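Local coordinates for protein alpha-2,3-sialyltransferase (Campylobacter jejuni, PDB 2P2V) that probably transfers sialic acid from a CMP-linked donor to acceptor glycans in alpha-2,3 linkage, this chain being the N-terminal portion of the longer protein, at residues L122-Y134 / I148-L161. Numbering follows the deposited sequence.
With CSF (cytidine-5'-monophosphate-3-fluoro-N-acetyl-neuraminic acid), chain O; EDO (1,2-ethanediol), chain D; EDO (1,2-ethanediol), chain J.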
loop_
_atom_site.group_PDB
_atom_site.type_symbol
_atom_site.label_atom_id
_atom_site.label_comp_id
_atom_site.label_asym_id
_atom_site.label_seq_id
_atom_site.Cartn_x
_atom_site.Cartn_y
_atom_site.Cartn_z
ATOM N N LEU A 122 -12.115 -1.940 -12.606
ATOM C CA LEU A 122 -12.041 -0.501 -12.748
ATOM C C LEU A 122 -11.460 -0.158 -14.096
ATOM O O LEU A 122 -10.306 -0.555 -14.378
ATOM C CB LEU A 122 -11.145 0.086 -11.651
ATOM C CG LEU A 122 -11.788 -0.065 -10.257
ATOM C CD1 LEU A 122 -10.678 0.173 -9.234
ATOM C CD2 LEU A 122 -12.983 0.991 -10.176
ATOM N N GLY A 123 -12.208 0.618 -14.864
ATOM C CA GLY A 123 -11.761 1.043 -16.204
ATOM C C GLY A 123 -10.465 1.820 -16.212
ATOM O O GLY A 123 -9.696 1.722 -17.171
ATOM N N TYR A 124 -10.190 2.641 -15.189
ATOM C CA TYR A 124 -8.968 3.419 -15.260
ATOM C C TYR A 124 -7.709 2.536 -15.321
ATOM O O TYR A 124 -6.695 2.994 -15.856
ATOM C CB TYR A 124 -8.801 4.383 -14.077
ATOM C CG TYR A 124 -8.262 3.826 -12.817
ATOM C CD1 TYR A 124 -6.888 3.654 -12.640
ATOM C CD2 TYR A 124 -9.116 3.562 -11.700
ATOM C CE1 TYR A 124 -6.375 3.171 -11.426
ATOM C CE2 TYR A 124 -8.607 3.085 -10.528
ATOM C CZ TYR A 124 -7.244 2.909 -10.385
ATOM O OH TYR A 124 -6.734 2.456 -9.186
ATOM N N GLU A 125 -7.773 1.344 -14.771
ATOM C CA GLU A 125 -6.616 0.440 -14.702
ATOM C C GLU A 125 -6.247 0.000 -16.128
ATOM O O GLU A 125 -5.098 -0.485 -16.372
ATOM C CB GLU A 125 -6.925 -0.772 -13.830
ATOM C CG GLU A 125 -6.971 -0.363 -12.340
ATOM C CD GLU A 125 -7.278 -1.492 -11.362
ATOM O OE1 GLU A 125 -7.914 -2.471 -11.712
ATOM O OE2 GLU A 125 -6.859 -1.354 -10.196
ATOM N N VAL A 126 -7.191 0.148 -17.033
ATOM C CA VAL A 126 -7.017 -0.295 -18.473
ATOM C C VAL A 126 -6.635 0.925 -19.268
ATOM O O VAL A 126 -5.631 0.926 -19.945
ATOM C CB VAL A 126 -8.289 -1.003 -19.041
ATOM C CG1 VAL A 126 -8.221 -1.179 -20.617
ATOM C CG2 VAL A 126 -8.548 -2.319 -18.368
ATOM N N ILE A 127 -7.374 2.044 -19.147
ATOM C CA ILE A 127 -7.017 3.179 -19.985
ATOM C C ILE A 127 -5.733 3.906 -19.544
ATOM O O ILE A 127 -5.196 4.687 -20.312
ATOM C CB ILE A 127 -8.166 4.227 -20.162
ATOM C CG1 ILE A 127 -8.609 4.696 -18.786
ATOM C CG2 ILE A 127 -9.317 3.571 -20.914
ATOM C CD1 ILE A 127 -9.317 6.042 -18.852
ATOM N N GLU A 128 -5.230 3.641 -18.349
ATOM C CA GLU A 128 -4.046 4.359 -17.908
ATOM C C GLU A 128 -2.833 3.932 -18.778
ATOM O O GLU A 128 -1.806 4.597 -18.792
ATOM C CB GLU A 128 -3.733 4.143 -16.430
ATOM C CG GLU A 128 -3.465 2.701 -16.012
ATOM C CD GLU A 128 -3.267 2.516 -14.516
ATOM O OE1 GLU A 128 -3.434 3.486 -13.718
ATOM O OE2 GLU A 128 -2.994 1.363 -14.113
ATOM N N ASN A 129 -3.004 2.796 -19.431
ATOM C CA ASN A 129 -1.940 2.258 -20.283
ATOM C C ASN A 129 -1.813 2.985 -21.606
ATOM O O ASN A 129 -0.768 2.817 -22.331
ATOM C CB ASN A 129 -2.161 0.785 -20.509
ATOM C CG ASN A 129 -2.028 -0.014 -19.220
ATOM O OD1 ASN A 129 -1.066 0.152 -18.466
ATOM N ND2 ASN A 129 -3.045 -0.828 -18.924
ATOM N N LEU A 130 -2.832 3.755 -21.967
ATOM C CA LEU A 130 -2.788 4.638 -23.131
ATOM C C LEU A 130 -2.149 5.955 -22.675
ATOM O O LEU A 130 -2.818 6.977 -22.457
ATOM C CB LEU A 130 -4.171 4.817 -23.792
ATOM C CG LEU A 130 -4.991 3.589 -24.175
ATOM C CD1 LEU A 130 -6.327 4.017 -24.698
ATOM C CD2 LEU A 130 -4.221 2.851 -25.278
ATOM N N LYS A 131 -0.822 5.939 -22.509
ATOM C CA LYS A 131 -0.170 7.001 -21.758
ATOM C C LYS A 131 -0.451 8.372 -22.268
ATOM O O LYS A 131 -0.840 9.269 -21.484
ATOM C CB LYS A 131 1.333 6.737 -21.593
ATOM C CG LYS A 131 1.594 5.428 -20.839
ATOM C CD LYS A 131 3.065 5.335 -20.424
ATOM C CE LYS A 131 3.330 4.107 -19.549
ATOM N NZ LYS A 131 2.309 3.945 -18.460
ATOM N N GLU A 132 -0.292 8.565 -23.586
ATOM C CA GLU A 132 -0.474 9.866 -24.141
ATOM C C GLU A 132 -1.949 10.325 -24.028
ATOM O O GLU A 132 -2.223 11.490 -23.648
ATOM C CB GLU A 132 0.027 9.884 -25.595
ATOM C CG GLU A 132 -0.311 11.178 -26.295
ATOM C CD GLU A 132 0.378 11.369 -27.651
ATOM O OE1 GLU A 132 1.079 10.424 -28.095
ATOM O OE2 GLU A 132 0.178 12.476 -28.233
ATOM N N PHE A 133 -2.882 9.417 -24.311
ATOM C CA PHE A 133 -4.328 9.753 -24.345
ATOM C C PHE A 133 -4.786 10.036 -22.904
ATOM O O PHE A 133 -5.499 11.043 -22.621
ATOM C CB PHE A 133 -5.146 8.606 -24.929
ATOM C CG PHE A 133 -6.610 8.907 -24.978
ATOM C CD1 PHE A 133 -7.134 9.756 -25.948
ATOM C CD2 PHE A 133 -7.479 8.366 -23.986
ATOM C CE1 PHE A 133 -8.504 10.053 -26.000
ATOM C CE2 PHE A 133 -8.896 8.694 -24.009
ATOM C CZ PHE A 133 -9.394 9.520 -24.990
ATOM N N TYR A 134 -4.286 9.226 -21.996
ATOM C CA TYR A 134 -4.648 9.363 -20.552
ATOM C C TYR A 134 -4.183 10.695 -19.990
ATOM O O TYR A 134 -4.921 11.371 -19.265
ATOM C CB TYR A 134 -4.005 8.240 -19.771
ATOM C CG TYR A 134 -4.520 8.042 -18.344
ATOM C CD1 TYR A 134 -3.657 8.057 -17.263
ATOM C CD2 TYR A 134 -5.855 7.640 -18.147
ATOM C CE1 TYR A 134 -4.115 7.714 -15.955
ATOM C CE2 TYR A 134 -6.342 7.335 -16.833
ATOM C CZ TYR A 134 -5.469 7.370 -15.774
ATOM O OH TYR A 134 -5.947 7.055 -14.495
ATOM N N ILE A 148 -14.742 13.202 -21.471
ATOM C CA ILE A 148 -15.260 12.381 -22.541
ATOM C C ILE A 148 -16.534 11.674 -22.086
ATOM O O ILE A 148 -16.722 11.393 -20.876
ATOM C CB ILE A 148 -14.223 11.356 -23.017
ATOM C CG1 ILE A 148 -13.878 10.352 -21.891
ATOM C CG2 ILE A 148 -12.941 12.110 -23.623
ATOM C CD1 ILE A 148 -12.890 9.228 -22.389
ATOM N N THR A 149 -17.426 11.391 -23.037
ATOM C CA THR A 149 -18.646 10.614 -22.742
ATOM C C THR A 149 -18.326 9.137 -22.742
ATOM O O THR A 149 -17.220 8.749 -23.166
ATOM C CB THR A 149 -19.773 10.897 -23.795
ATOM O OG1 THR A 149 -19.287 10.561 -25.102
ATOM C CG2 THR A 149 -20.131 12.357 -23.756
ATOM N N SER A 150 -19.273 8.305 -22.288
ATOM C CA SER A 150 -19.016 6.854 -22.175
ATOM C C SER A 150 -18.734 6.236 -23.506
ATOM O O SER A 150 -17.971 5.296 -23.565
ATOM C CB SER A 150 -20.180 6.102 -21.534
ATOM O OG SER A 150 -20.328 6.613 -20.209
ATOM N N GLY A 151 -19.344 6.743 -24.581
ATOM C CA GLY A 151 -19.011 6.189 -25.917
ATOM C C GLY A 151 -17.542 6.253 -26.252
ATOM O O GLY A 151 -16.954 5.247 -26.670
ATOM N N VAL A 152 -16.960 7.421 -26.093
ATOM C CA VAL A 152 -15.532 7.678 -26.216
ATOM C C VAL A 152 -14.735 6.861 -25.222
ATOM O O VAL A 152 -13.768 6.265 -25.578
ATOM C CB VAL A 152 -15.178 9.189 -26.083
ATOM C CG1 VAL A 152 -13.688 9.498 -26.324
ATOM C CG2 VAL A 152 -16.013 10.022 -27.046
ATOM N N TYR A 153 -15.174 6.795 -23.955
ATOM C CA TYR A 153 -14.451 6.003 -22.961
ATOM C C TYR A 153 -14.342 4.551 -23.392
ATOM O O TYR A 153 -13.268 3.955 -23.296
ATOM C CB TYR A 153 -15.209 6.114 -21.593
ATOM C CG TYR A 153 -14.451 5.554 -20.426
ATOM C CD1 TYR A 153 -13.717 6.392 -19.597
ATOM C CD2 TYR A 153 -14.483 4.191 -20.146
ATOM C CE1 TYR A 153 -13.003 5.846 -18.545
ATOM C CE2 TYR A 153 -13.766 3.641 -19.104
ATOM C CZ TYR A 153 -13.065 4.490 -18.298
ATOM O OH TYR A 153 -12.367 3.976 -17.243
ATOM N N MET A 154 -15.454 3.986 -23.861
ATOM C CA MET A 154 -15.492 2.606 -24.319
ATOM C C MET A 154 -14.528 2.396 -25.497
ATOM O O MET A 154 -13.906 1.303 -25.606
ATOM C CB MET A 154 -16.908 2.194 -24.746
ATOM C CG MET A 154 -17.862 1.981 -23.518
ATOM S SD MET A 154 -19.414 1.231 -24.026
ATOM C CE MET A 154 -20.102 2.611 -24.857
ATOM N N CYS A 155 -14.421 3.400 -26.359
ATOM C CA CYS A 155 -13.409 3.310 -27.488
ATOM C C CYS A 155 -11.974 3.200 -26.962
ATOM O O CYS A 155 -11.177 2.376 -27.434
ATOM C CB CYS A 155 -13.517 4.534 -28.404
ATOM S SG CYS A 155 -15.017 4.545 -29.395
ATOM N N ALA A 156 -11.644 4.037 -25.983
ATOM C CA ALA A 156 -10.334 4.028 -25.341
ATOM C C ALA A 156 -10.090 2.667 -24.714
ATOM O O ALA A 156 -9.015 2.056 -24.867
ATOM C CB ALA A 156 -10.219 5.261 -24.268
ATOM N N ILE A 157 -11.102 2.122 -24.010
ATOM C CA ILE A 157 -10.939 0.832 -23.386
ATOM C C ILE A 157 -10.665 -0.244 -24.458
ATOM O O ILE A 157 -9.736 -1.073 -24.307
ATOM C CB ILE A 157 -12.224 0.419 -22.579
ATOM C CG1 ILE A 157 -12.302 1.274 -21.306
ATOM C CG2 ILE A 157 -12.147 -1.056 -22.195
ATOM C CD1 ILE A 157 -11.421 0.817 -20.155
ATOM N N ALA A 158 -11.465 -0.203 -25.510
ATOM C CA ALA A 158 -11.320 -1.178 -26.643
ATOM C C ALA A 158 -9.897 -1.127 -27.219
ATOM O O ALA A 158 -9.250 -2.184 -27.396
ATOM C CB ALA A 158 -12.363 -0.926 -27.711
ATOM N N ILE A 159 -9.398 0.086 -27.438
ATOM C CA ILE A 159 -8.045 0.315 -28.005
ATOM C C ILE A 159 -6.988 -0.179 -27.054
ATOM O O ILE A 159 -6.049 -0.927 -27.459
ATOM C CB ILE A 159 -7.864 1.787 -28.392
ATOM C CG1 ILE A 159 -8.822 2.113 -29.532
ATOM C CG2 ILE A 159 -6.412 2.138 -28.712
ATOM C CD1 ILE A 159 -8.961 3.538 -29.825
ATOM N N ALA A 160 -7.145 0.149 -25.742
ATOM C CA ALA A 160 -6.212 -0.411 -24.788
ATOM C C ALA A 160 -6.199 -1.935 -24.723
ATOM O O ALA A 160 -5.182 -2.510 -24.386
ATOM C CB ALA A 160 -6.339 0.216 -23.382
ATOM N N LEU A 161 -7.321 -2.593 -24.995
ATOM C CA LEU A 161 -7.389 -4.024 -24.856
ATOM C C LEU A 161 -6.967 -4.696 -26.165
ATOM O O LEU A 161 -6.820 -5.925 -26.229
ATOM C CB LEU A 161 -8.805 -4.455 -24.536
ATOM C CG LEU A 161 -9.196 -4.156 -23.060
ATOM C CD1 LEU A 161 -10.666 -4.426 -22.971
ATOM C CD2 LEU A 161 -8.400 -4.922 -21.984
HETATM C C5A CSF O . -25.285 11.335 -18.231
HETATM C C4A CSF O . -24.861 11.801 -19.620
HETATM C C2A CSF O . -23.671 9.567 -20.023
HETATM O O6A CSF O . -24.222 9.172 -18.749
HETATM C C6A CSF O . -25.439 9.804 -18.271
HETATM C C3A CSF O . -23.580 11.091 -20.085
HETATM O O4A CSF O . -24.576 13.192 -19.572
HETATM N N5A CSF O . -26.595 11.967 -17.961
HETATM C C7A CSF O . -25.732 9.221 -16.894
HETATM C C8A CSF O . -25.842 7.702 -16.961
HETATM C C9A CSF O . -26.035 7.076 -15.564
HETATM O O9A CSF O . -26.254 5.648 -15.642
HETATM O O8A CSF O . -26.917 7.354 -17.890
HETATM O O7A CSF O . -24.709 9.659 -15.981
HETATM C C1A CSF O . -22.235 9.075 -20.135
HETATM O OBA CSF O . -21.544 9.561 -21.074
HETATM O OAA CSF O . -21.820 8.219 -19.306
HETATM O O1A CSF O . -24.328 9.033 -21.197
HETATM O O2A CSF O . -26.695 9.547 -21.700
HETATM N N1 CSF O . -25.361 9.205 -26.505
HETATM C C2 CSF O . -25.285 10.206 -27.521
HETATM N N3 CSF O . -26.383 10.951 -27.844
HETATM C C4 CSF O . -27.558 10.724 -27.214
HETATM C C5 CSF O . -27.654 9.744 -26.218
HETATM C C6 CSF O . -26.535 8.988 -25.878
HETATM C "C3'" CSF O . -23.121 8.524 -24.059
HETATM C "C2'" CSF O . -23.059 9.137 -25.444
HETATM C "C1'" CSF O . -24.171 8.389 -26.180
HETATM O "O4'" CSF O . -24.540 7.222 -25.413
HETATM C "C4'" CSF O . -23.734 7.141 -24.238
HETATM P PA CSF O . -25.802 8.371 -21.387
HETATM O "O5'" CSF O . -25.652 7.538 -22.775
HETATM C "C5'" CSF O . -24.552 6.669 -23.037
HETATM O "O3'" CSF O . -21.813 8.371 -23.518
HETATM O "O2'" CSF O . -21.768 8.864 -26.055
HETATM N N4 CSF O . -28.672 11.452 -27.531
HETATM O O2 CSF O . -24.179 10.420 -28.090
HETATM O O3A CSF O . -26.151 7.349 -20.343
HETATM C C10 CSF O . -26.873 12.295 -16.686
HETATM O O10 CSF O . -26.102 12.077 -15.740
HETATM C C11 CSF O . -28.221 12.942 -16.469
HETATM F F3A CSF O . -22.521 11.463 -19.287
HETATM C C1 EDO D . -17.831 7.761 -18.192
HETATM O O1 EDO D . -18.079 8.475 -16.962
HETATM C C2 EDO D . -17.271 8.748 -19.199
HETATM O O2 EDO D . -17.569 10.086 -18.769
HETATM C C1 EDO J . 2.517 8.190 -31.489
HETATM O O1 EDO J . 1.736 7.212 -32.172
HETATM C C2 EDO J . 1.765 9.509 -31.585
HETATM O O2 EDO J . 2.153 10.324 -30.478
#
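Ile127 enters the groove between Tyr153 and Ile157, residues one helical turn apart on helix 150-161, and its two branches divide the work. CB stands back, 4.7 Å from Ile157 CD1. From it the CG2 methyl reaches Ile157 CD1 at 3.5 Å and also touches the CB of Ala156. The other branch, with CG1 set between the backbone N and the carbonyl carbon (chi1 56°), passes beside Tyr153 OH on its way out to CD1, which lies 3.7 Å from Tyr153 CE1; side chain and phenol cross at about a right angle. The Tyr153 hydroxyl continues past this methyl to Gly123, its OH 3.2 Å from Gly123 CA, where a residue without a side chain leaves room for it. That buried oxygen is hydrogen-bonded to the backbone O of Thr98, while Phe99 meets the ring edge-to-face.

The wider principle is that of a helix with two employments in a Rossmann-like alpha/beta fold. Helix 150-161 lies on the parallel sheet, Met154 and Ala158 touching strands 21-25 and 44-48, and its other flank receives the short helix 124-127 and the turn after it. At its N-terminus the Ser150 backbone N donates to carboxylate oxygen OBA of the CMP-fluorosialic acid over 2.9 Å (162°), and Gly151 N donates to the ribose O3'; the helix dipole would probably help to hold the carboxylate.

Further along the helix, small residues admit close neighbours. Ala160 CB sits between Val126 CG1, at 3.6 Å, and Leu130 CG, at 3.7 Å, while Leu130 CD1 leans on the Ala156 carbonyl. Phe133, from helix 131-144, brings its ring atom CE2 within 3.7 Å of Ala156 CB, and Ile148 CD1 approaches the same ring at its edge.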